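Local structure of putative lipoprotein YcdA (4R4G) at residues V45-T50 with M60-Y65; L98-D103 with Y108-T113. The protein is of unknown function but is a putative membrane-anchored lipoprotein, in which an Ig-like N-terminal domain is joined by a kinked helix to an alpha+beta C-terminal domain. All blocks are in the same frame, centred on the assembly; numbering follows the deposited sequence. Where two conformers were deposited one is given.

Contact 1 of 2, residues V45-T50 with M60-Y65; sequences VAVKNT and MDFTLY
N49 ND2, which donates to both I88 O and D53 O, tethers the chain just after V45 and V47, the two valines that meet F62 across this contact. The two segments belong to facing sheets of the Ig-like beta sandwich: V45-T50 lies on strand 39-48 of one sheet, and M60-Y65 leads from a 3-10 turn into strand 62-66 in the other. No hydrogen bond bridges them. The nearest backbone pair, V45 and F62, is 10.2 Å apart between CA atoms, and the interval is spanned by apolar side chains.

F62 accounts for more than half of the 109 Å² buried between the segments. Its CG stands anti to the carbonyl carbon (chi1 -58°), and the ring reaches toward the other strand with CZ leading. V47 CG2 lies beside the ring edge, near its plane, 3.7 Å from F62 CZ; V47 and F62 run by one another, each heading for the other's strand. V45 points back at F62, and its CG2, set between backbone N and carbonyl carbon, approaches the ring obliquely, 3.8 Å from F62 CZ. Thus one methyl from each valine converges on a single ring carbon, as the alternation of the strand puts both on the face turned to the other sheet.

Other parts of the sandwich complete the surroundings of the phenyl group. Y112 of strand 107-112 meets it with ring planes inclined at about 35° and also touches V47, while V17 of strand 16-25 packs against F62 as well. The second ring atom to approach a valine is F62 CE2, 4.2 Å from V45 CG2.

Contact 2 of 2, residues L98-D103 with Y108-T113; sequences LFFVVD and YELNYT
Y108 overlaps V102 at a slant, its CE1 3.6 Å from V102 CG1 and 3.7 Å from V102 CB. Beyond V102 the phenol hydroxyl passes on to the next residue and donates to the backbone, Y108 OH to D103 O, over 2.7 Å. The carbonyl oxygen lies at the ring edge, in the ring plane, whereas the hydroxyl stands 39° out of the carbonyl plane. K106 N donates to the same hydroxyl, and Y24 OH adds a weak bond, so this buried oxygen is held by both ends of the short link between the strands.

That link carries the chain from one sheet of the Ig-like sandwich to the other. Strands 98-102 and 108-112 therefore face each other without pairing, their axes 10.8 Å apart at closest and running roughly antiparallel, at 149°.

Farther from the turn, L110 reaches into the space between the sheets. Its CG is anti to the backbone N (chi1 -179°), and the bend at the next torsion brings CD1 over to the opposite strand, the side chain crossing both F100 and L98 at about a right angle. L110 CD1 meets F100 obliquely, 3.7 Å from F100 CE2, and lies 4.1 Å from L98 CD1.

In the fold
Contacts 1 and 2 join the same two sheets, their centres about 10 Å apart. Strand 39-48 pairs with 93-102 on one side of the sandwich and 62-66 with 107-112 on the other, where Y65 N to E109 O and T63 O to N111 N, each 2.9 Å, are probable hydrogen bonds. Between the sheets the apolar layers merge: F62 CG of contact 1 is 3.5 Å from L98 CD1 of contact 2, and L64 touches F100, V102 and Y108. Both contacts lie in the DUF4352 domain, about 32 Å and 25 Å (contact centres) from the centre of the elongated chain.

Contact 1 of 2, residues V45-T50 with M60-Y65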
loop_
_atom_site.group_PDB
_atom_site.type_symbol
_atom_site.label_atom_id
_atom_site.label_comp_id
_atom_site.label_asym_id
_atom_site.label_seq_id
_atom_site.Cartn_x
_atom_site.Cartn_y
_atom_site.Cartn_z
ATOM N N VAL A 45 -21.710 1.836 -15.052
ATOM C CA VAL A 45 -22.737 2.214 -16.005
ATOM C C VAL A 45 -23.948 1.310 -15.843
ATOM O O VAL A 45 -23.848 0.239 -15.244
ATOM C CB VAL A 45 -22.231 2.199 -17.490
ATOM C CG1 VAL A 45 -21.103 3.205 -17.718
ATOM C CG2 VAL A 45 -21.828 0.792 -17.948
ATOM N N ALA A 46 -25.072 1.743 -16.429
ATOM C CA ALA A 46 -26.341 1.041 -16.517
ATOM C C ALA A 46 -26.860 1.227 -17.905
ATOM O O ALA A 46 -26.863 2.357 -18.401
ATOM C CB ALA A 46 -27.321 1.587 -15.501
ATOM N N VAL A 47 -27.223 0.127 -18.577
ATOM C CA VAL A 47 -27.720 0.199 -19.951
ATOM C C VAL A 47 -29.150 -0.349 -19.989
ATOM O O VAL A 47 -29.357 -1.538 -19.757
ATOM C CB VAL A 47 -26.789 -0.497 -20.995
ATOM C CG1 VAL A 47 -27.257 -0.223 -22.428
ATOM C CG2 VAL A 47 -25.344 -0.050 -20.825
ATOM N N LYS A 48 -30.128 0.536 -20.259
ATOM C CA LYS A 48 -31.559 0.206 -20.391
ATOM C C LYS A 48 -31.902 0.010 -21.868
ATOM O O LYS A 48 -31.532 0.858 -22.689
ATOM C CB LYS A 48 -32.432 1.324 -19.767
ATOM C CG LYS A 48 -33.926 0.998 -19.679
ATOM C CD LYS A 48 -34.595 1.550 -18.407
ATOM C CE LYS A 48 -36.067 1.194 -18.362
ATOM N NZ LYS A 48 -36.675 1.441 -17.029
ATOM N N ASN A 49 -32.575 -1.102 -22.220
ATOM C CA ASN A 49 -32.977 -1.348 -23.611
ATOM C C ASN A 49 -34.257 -0.550 -23.867
ATOM O O ASN A 49 -35.321 -0.950 -23.395
ATOM C CB ASN A 49 -33.160 -2.858 -23.896
ATOM C CG ASN A 49 -33.564 -3.244 -25.316
ATOM O OD1 ASN A 49 -33.825 -2.411 -26.196
ATOM N ND2 ASN A 49 -33.640 -4.541 -25.570
ATOM N N THR A 50 -34.151 0.602 -24.570
ATOM C CA THR A 50 -35.317 1.451 -24.858
ATOM C C THR A 50 -36.054 0.994 -26.133
ATOM O O THR A 50 -37.139 1.506 -26.423
ATOM C CB THR A 50 -34.949 2.949 -24.936
ATOM O OG1 THR A 50 -33.882 3.160 -25.856
ATOM C CG2 THR A 50 -34.633 3.551 -23.580
HETATM N N MSE A 60 -16.952 -4.509 -24.386
HETATM C CA MSE A 60 -16.396 -4.178 -25.708
HETATM C C MSE A 60 -17.192 -3.103 -26.454
HETATM O O MSE A 60 -16.726 -2.590 -27.463
HETATM C CB MSE A 60 -16.344 -5.431 -26.594
HETATM C CG MSE A 60 -15.058 -6.226 -26.463
HETATM SE SE MSE A 60 -15.092 -7.813 -27.599
HETATM C CE MSE A 60 -13.206 -8.347 -27.366
ATOM N N ASP A 61 -18.409 -2.770 -25.987
ATOM C CA ASP A 61 -19.269 -1.771 -26.629
ATOM C C ASP A 61 -18.884 -0.372 -26.170
ATOM O O ASP A 61 -19.405 0.625 -26.685
ATOM C CB ASP A 61 -20.761 -2.027 -26.319
ATOM C CG ASP A 61 -21.244 -3.398 -26.701
ATOM O OD1 ASP A 61 -20.638 -4.009 -27.613
ATOM O OD2 ASP A 61 -22.230 -3.861 -26.098
ATOM N N PHE A 62 -17.996 -0.285 -25.173
ATOM C CA PHE A 62 -17.562 1.012 -24.656
ATOM C C PHE A 62 -16.096 1.215 -24.931
ATOM O O PHE A 62 -15.310 0.271 -24.841
ATOM C CB PHE A 62 -17.828 1.145 -23.142
ATOM C CG PHE A 62 -19.260 0.971 -22.692
ATOM C CD1 PHE A 62 -19.801 -0.302 -22.512
ATOM C CD2 PHE A 62 -20.055 2.076 -22.404
ATOM C CE1 PHE A 62 -21.106 -0.467 -22.058
ATOM C CE2 PHE A 62 -21.360 1.910 -21.939
ATOM C CZ PHE A 62 -21.872 0.638 -21.759
ATOM N N THR A 63 -15.730 2.455 -25.282
ATOM C CA THR A 63 -14.350 2.876 -25.522
ATOM C C THR A 63 -14.138 4.177 -24.773
ATOM O O THR A 63 -15.076 4.968 -24.619
ATOM C CB THR A 63 -14.026 3.004 -27.024
ATOM O OG1 THR A 63 -14.876 3.987 -27.601
ATOM C CG2 THR A 63 -14.180 1.691 -27.785
ATOM N N LEU A 64 -12.920 4.399 -24.292
ATOM C CA LEU A 64 -12.617 5.650 -23.628
ATOM C C LEU A 64 -11.515 6.358 -24.350
ATOM O O LEU A 64 -10.529 5.736 -24.741
ATOM C CB LEU A 64 -12.216 5.434 -22.155
ATOM C CG LEU A 64 -12.230 6.682 -21.285
ATOM C CD1 LEU A 64 -13.529 6.812 -20.552
ATOM C CD2 LEU A 64 -11.156 6.640 -20.319
ATOM N N TYR A 65 -11.657 7.670 -24.477
ATOM C CA TYR A 65 -10.649 8.545 -25.036
ATOM C C TYR A 65 -10.172 9.458 -23.950
ATOM O O TYR A 65 -10.974 9.932 -23.148
ATOM C CB TYR A 65 -11.186 9.349 -26.229
ATOM C CG TYR A 65 -11.322 8.522 -27.493
ATOM C CD1 TYR A 65 -12.422 7.689 -27.694
ATOM C CD2 TYR A 65 -10.362 8.582 -28.496
ATOM C CE1 TYR A 65 -12.547 6.922 -28.853
ATOM C CE2 TYR A 65 -10.444 7.771 -29.628
ATOM C CZ TYR A 65 -11.546 6.955 -29.812
ATOM O OH TYR A 65 -11.658 6.222 -30.974
#

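Contact 2 of 2, residues L98-D103 with Y108-T113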
loop_
_atom_site.group_PDB
_atom_site.type_symbol
_atom_site.label_atom_id
_atom_site.label_comp_id
_atom_site.label_asym_id
_atom_site.label_seq_id
_atom_site.Cartn_x
_atom_site.Cartn_y
_atom_site.Cartn_z
ATOM N N LEU A 98 -16.756 -0.575 -15.800
ATOM C CA LEU A 98 -15.847 -0.517 -16.932
ATOM C C LEU A 98 -14.538 0.030 -16.425
ATOM O O LEU A 98 -14.523 0.846 -15.508
ATOM C CB LEU A 98 -16.395 0.330 -18.090
ATOM C CG LEU A 98 -17.833 0.129 -18.523
ATOM C CD1 LEU A 98 -18.287 1.311 -19.312
ATOM C CD2 LEU A 98 -18.022 -1.183 -19.316
ATOM N N PHE A 99 -13.434 -0.452 -16.978
ATOM C CA PHE A 99 -12.100 -0.104 -16.519
ATOM C C PHE A 99 -11.226 0.305 -17.698
ATOM O O PHE A 99 -11.207 -0.379 -18.729
ATOM C CB PHE A 99 -11.489 -1.306 -15.778
ATOM C CG PHE A 99 -12.303 -1.824 -14.615
ATOM C CD1 PHE A 99 -13.339 -2.724 -14.818
ATOM C CD2 PHE A 99 -11.984 -1.466 -13.308
ATOM C CE1 PHE A 99 -14.095 -3.198 -13.747
ATOM C CE2 PHE A 99 -12.740 -1.938 -12.236
ATOM C CZ PHE A 99 -13.800 -2.784 -12.465
ATOM N N PHE A 100 -10.518 1.433 -17.548
ATOM C CA PHE A 100 -9.691 1.992 -18.601
ATOM C C PHE A 100 -8.412 2.547 -18.046
ATOM O O PHE A 100 -8.435 3.228 -17.028
ATOM C CB PHE A 100 -10.444 3.099 -19.352
ATOM C CG PHE A 100 -11.715 2.649 -20.029
ATOM C CD1 PHE A 100 -11.678 2.011 -21.262
ATOM C CD2 PHE A 100 -12.954 2.873 -19.437
ATOM C CE1 PHE A 100 -12.852 1.581 -21.881
ATOM C CE2 PHE A 100 -14.130 2.459 -20.065
ATOM C CZ PHE A 100 -14.070 1.799 -21.272
ATOM N N VAL A 101 -7.305 2.284 -18.742
ATOM C CA VAL A 101 -5.977 2.761 -18.372
ATOM C C VAL A 101 -5.913 4.244 -18.734
ATOM O O VAL A 101 -6.056 4.587 -19.908
ATOM C CB VAL A 101 -4.868 1.929 -19.079
ATOM C CG1 VAL A 101 -3.486 2.369 -18.640
ATOM C CG2 VAL A 101 -5.066 0.435 -18.860
ATOM N N VAL A 102 -5.711 5.104 -17.723
ATOM C CA VAL A 102 -5.690 6.568 -17.839
ATOM C C VAL A 102 -4.562 7.225 -17.024
ATOM O O VAL A 102 -4.121 6.709 -15.996
ATOM C CB VAL A 102 -7.055 7.196 -17.387
ATOM C CG1 VAL A 102 -8.186 6.825 -18.330
ATOM C CG2 VAL A 102 -7.412 6.844 -15.931
ATOM N N ASP A 103 -4.173 8.415 -17.472
ATOM C CA ASP A 103 -3.278 9.351 -16.810
ATOM C C ASP A 103 -4.217 10.265 -15.993
ATOM O O ASP A 103 -5.139 10.847 -16.559
ATOM C CB ASP A 103 -2.429 10.107 -17.852
ATOM C CG ASP A 103 -1.512 9.206 -18.667
ATOM O OD1 ASP A 103 -0.524 8.705 -18.103
ATOM O OD2 ASP A 103 -1.753 9.047 -19.890
ATOM N N TYR A 108 -11.743 12.939 -20.244
ATOM C CA TYR A 108 -12.138 11.673 -20.846
ATOM C C TYR A 108 -13.457 11.801 -21.589
ATOM O O TYR A 108 -14.200 12.774 -21.423
ATOM C CB TYR A 108 -12.187 10.529 -19.802
ATOM C CG TYR A 108 -11.024 10.573 -18.826
ATOM C CD1 TYR A 108 -9.714 10.341 -19.255
ATOM C CD2 TYR A 108 -11.224 10.889 -17.484
ATOM C CE1 TYR A 108 -8.636 10.436 -18.374
ATOM C CE2 TYR A 108 -10.154 10.961 -16.589
ATOM C CZ TYR A 108 -8.863 10.735 -17.039
ATOM O OH TYR A 108 -7.809 10.826 -16.168
ATOM N N GLU A 109 -13.672 10.852 -22.499
ATOM C CA GLU A 109 -14.853 10.718 -23.298
ATOM C C GLU A 109 -15.165 9.250 -23.389
ATOM O O GLU A 109 -14.338 8.477 -23.861
ATOM C CB GLU A 109 -14.685 11.365 -24.665
ATOM C CG GLU A 109 -15.939 11.248 -25.519
ATOM C CD GLU A 109 -15.991 12.077 -26.786
ATOM O OE1 GLU A 109 -16.232 13.305 -26.686
ATOM O OE2 GLU A 109 -15.878 11.478 -27.881
ATOM N N LEU A 110 -16.333 8.856 -22.855
ATOM C CA LEU A 110 -16.822 7.494 -22.893
ATOM C C LEU A 110 -17.820 7.394 -24.017
ATOM O O LEU A 110 -18.753 8.197 -24.058
ATOM C CB LEU A 110 -17.457 7.099 -21.546
ATOM C CG LEU A 110 -17.994 5.667 -21.425
ATOM C CD1 LEU A 110 -16.883 4.691 -21.200
ATOM C CD2 LEU A 110 -18.964 5.553 -20.277
ATOM N N ASN A 111 -17.610 6.435 -24.947
ATOM C CA ASN A 111 -18.537 6.209 -26.065
ATOM C C ASN A 111 -19.125 4.828 -25.943
ATOM O O ASN A 111 -18.425 3.892 -25.568
ATOM C CB ASN A 111 -17.895 6.401 -27.458
ATOM C CG ASN A 111 -18.886 6.265 -28.629
ATOM O OD1 ASN A 111 -19.757 7.125 -28.858
ATOM N ND2 ASN A 111 -18.803 5.164 -29.382
ATOM N N TYR A 112 -20.446 4.712 -26.215
ATOM C CA TYR A 112 -21.209 3.464 -26.191
ATOM C C TYR A 112 -21.828 3.253 -27.543
ATOM O O TYR A 112 -22.554 4.131 -28.010
ATOM C CB TYR A 112 -22.288 3.428 -25.103
ATOM C CG TYR A 112 -23.227 2.242 -25.247
ATOM C CD1 TYR A 112 -22.770 0.935 -25.073
ATOM C CD2 TYR A 112 -24.560 2.421 -25.603
ATOM C CE1 TYR A 112 -23.635 -0.156 -25.185
ATOM C CE2 TYR A 112 -25.426 1.335 -25.754
ATOM C CZ TYR A 112 -24.961 0.047 -25.543
ATOM O OH TYR A 112 -25.815 -1.025 -25.714
ATOM N N THR A 113 -21.536 2.094 -28.177
ATOM C CA THR A 113 -22.088 1.712 -29.472
ATOM C C THR A 113 -22.848 0.405 -29.248
ATOM O O THR A 113 -22.236 -0.656 -29.055
ATOM C CB THR A 113 -21.018 1.669 -30.591
ATOM O OG1 THR A 113 -20.536 2.998 -30.824
ATOM C CG2 THR A 113 -21.565 1.116 -31.910
#